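Local coordinates for protein putative transcriptional regulator (Bacillus cytotoxicus NVH 391-98, PDB 3K4H) that probably regulates transcription as a LacI-type regulator, its two-lobed periplasmic-binding-protein-like domain holding a glucose-containing glycan in the cleft between the lobes, at residues Ile73-Ser78 and Phe93-Ile98. Numbering follows the deposited sequence.
Sequences IILLYS and FPFVLI. With GLC (alpha-D-glucopyranose), chain C.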
# COMPACT_ATOMS: atom_id res chain seq x y z
N ILE A 73 10.53 20.43 1.87
CA ILE A 73 10.74 19.87 3.21
C ILE A 73 10.32 18.42 3.23
O ILE A 73 9.26 18.09 2.69
CB ILE A 73 9.91 20.63 4.25
CG1 ILE A 73 10.47 22.04 4.48
CG2 ILE A 73 9.85 19.87 5.54
CD1 ILE A 73 9.68 22.89 5.46
N ILE A 74 11.14 17.55 3.82
CA ILE A 74 10.74 16.16 4.04
C ILE A 74 10.42 16.01 5.48
O ILE A 74 11.23 16.36 6.31
CB ILE A 74 11.89 15.20 3.75
CG1 ILE A 74 12.45 15.41 2.37
CG2 ILE A 74 11.44 13.76 3.85
CD1 ILE A 74 13.58 14.47 2.00
N LEU A 75 9.25 15.51 5.81
CA LEU A 75 8.94 15.20 7.22
C LEU A 75 9.32 13.75 7.47
O LEU A 75 8.81 12.84 6.79
CB LEU A 75 7.46 15.42 7.49
CG LEU A 75 7.01 16.84 7.81
CD1 LEU A 75 5.53 16.97 7.66
CD2 LEU A 75 7.36 17.16 9.25
N LEU A 76 10.23 13.52 8.42
CA LEU A 76 10.74 12.16 8.65
C LEU A 76 9.83 11.34 9.55
O LEU A 76 10.22 10.28 10.05
CB LEU A 76 12.14 12.19 9.24
CG LEU A 76 13.27 12.45 8.26
CD1 LEU A 76 12.81 11.97 6.94
CD2 LEU A 76 13.60 13.93 8.16
N TYR A 77 8.63 11.84 9.74
CA TYR A 77 7.71 11.22 10.66
C TYR A 77 6.28 11.59 10.26
O TYR A 77 6.08 12.47 9.41
CB TYR A 77 8.01 11.70 12.07
CG TYR A 77 7.57 13.11 12.30
CD1 TYR A 77 8.35 14.17 11.86
CD2 TYR A 77 6.37 13.38 12.94
CE1 TYR A 77 7.95 15.48 12.06
CE2 TYR A 77 5.96 14.68 13.15
CZ TYR A 77 6.75 15.73 12.71
OH TYR A 77 6.34 17.02 12.90
N SER A 78 5.30 10.91 10.87
CA SER A 78 3.90 11.20 10.64
C SER A 78 3.07 11.09 11.90
O SER A 78 2.74 10.00 12.37
CB SER A 78 3.32 10.30 9.58
OG SER A 78 1.93 10.50 9.53
N PHE A 93 3.40 25.30 0.90
CA PHE A 93 4.83 24.99 0.77
C PHE A 93 5.02 23.55 0.33
O PHE A 93 4.32 22.68 0.85
CB PHE A 93 5.55 25.24 2.09
CG PHE A 93 7.03 25.29 1.95
CD1 PHE A 93 7.81 24.15 2.18
CD2 PHE A 93 7.66 26.46 1.53
CE1 PHE A 93 9.19 24.18 2.01
CE2 PHE A 93 9.03 26.51 1.36
CZ PHE A 93 9.81 25.37 1.60
N PRO A 94 5.96 23.28 -0.61
CA PRO A 94 6.11 21.89 -1.06
C PRO A 94 6.73 20.99 -0.00
O PRO A 94 7.81 21.28 0.49
CB PRO A 94 7.04 21.99 -2.28
CG PRO A 94 7.38 23.38 -2.46
CD PRO A 94 6.96 24.16 -1.23
N PHE A 95 6.04 19.91 0.34
CA PHE A 95 6.58 18.95 1.30
C PHE A 95 6.16 17.51 1.02
O PHE A 95 5.21 17.26 0.29
CB PHE A 95 6.18 19.33 2.71
CG PHE A 95 4.76 18.98 3.04
CD1 PHE A 95 3.72 19.88 2.77
CD2 PHE A 95 4.45 17.74 3.61
CE1 PHE A 95 2.42 19.55 3.07
CE2 PHE A 95 3.15 17.41 3.91
CZ PHE A 95 2.12 18.32 3.63
N VAL A 96 6.85 16.58 1.68
CA VAL A 96 6.61 15.15 1.48
C VAL A 96 6.68 14.42 2.82
O VAL A 96 7.52 14.77 3.67
CB VAL A 96 7.69 14.57 0.53
CG1 VAL A 96 7.91 13.10 0.81
CG2 VAL A 96 7.31 14.79 -0.91
N LEU A 97 5.82 13.43 3.02
CA LEU A 97 5.86 12.60 4.24
C LEU A 97 6.66 11.30 4.10
O LEU A 97 6.67 10.68 3.03
CB LEU A 97 4.45 12.22 4.70
CG LEU A 97 3.64 13.07 5.67
CD1 LEU A 97 2.51 12.26 6.24
CD2 LEU A 97 4.51 13.47 6.80
N ILE A 98 7.31 10.88 5.20
CA ILE A 98 7.75 9.48 5.33
C ILE A 98 6.83 8.85 6.37
O ILE A 98 7.04 9.01 7.56
CB ILE A 98 9.27 9.34 5.74
CG1 ILE A 98 10.21 10.12 4.79
CG2 ILE A 98 9.67 7.84 5.86
CD1 ILE A 98 11.62 9.51 4.65
C1 GLC C . 9.44 6.10 9.93
C2 GLC C . 8.49 7.26 9.77
C3 GLC C . 7.09 6.68 9.75
C4 GLC C . 6.94 5.66 8.60
C5 GLC C . 8.03 4.62 8.67
C6 GLC C . 7.95 3.76 7.44
O2 GLC C . 8.64 8.13 10.87
O3 GLC C . 6.19 7.76 9.72
O4 GLC C . 5.79 4.88 8.75
O5 GLC C . 9.31 5.22 8.82
O6 GLC C . 7.50 2.50 7.87
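L75 and L97 meet near the C-terminal ends of two adjacent parallel strands, 72-75 and 95-98, joined through helix 83-90 as a beta-alpha-beta crossover in one lobe of the periplasmic-binding-protein-like fold. The unit illustrates how such a fold combines a buried sheet interior with a sugar site at the strand ends. Four backbone hydrogen bonds join the pair; the straightest, L75 N to V96 O at 2.8 Å, has an N-H...O angle of 169°.

Both sheet faces are tightly packed. On one, L97 turns its CD2 methyl back across the strand gap to L75 CB, 3.6 Å away, while helix 83-90 covers I73, L75 and F95. On the other, I98 and L76 run alongside each other in the same direction, CD1 to CD1 at 3.6 Å, and I74 CG2 approaches I98 CG1; helices 27-41 and 247-264 close over this layer. I98 places CG1 opposite its carbonyl carbon (chi1 -54°), which carries that branch to L76, while CG2 turns to the glucose.

Packing thins at the beginning of 93-98, where F93 and P94 are partly exposed. Here I73 CG1 meets F93 CE1 at 3.5 Å, the two side chains crossing at about a right angle, and P94 CD lies over one face of the phenyl ring near its rim.

At the other end, the end of strand 95-98 and the loop that follows strand 72-75 reach the glycan pocket, which N113, D112 and N115 help to complete. Two backbone carbonyls grip the glucose there: its O2 donates to L76 O at 2.8 Å, and its O3 to I98 O at 2.6 Å.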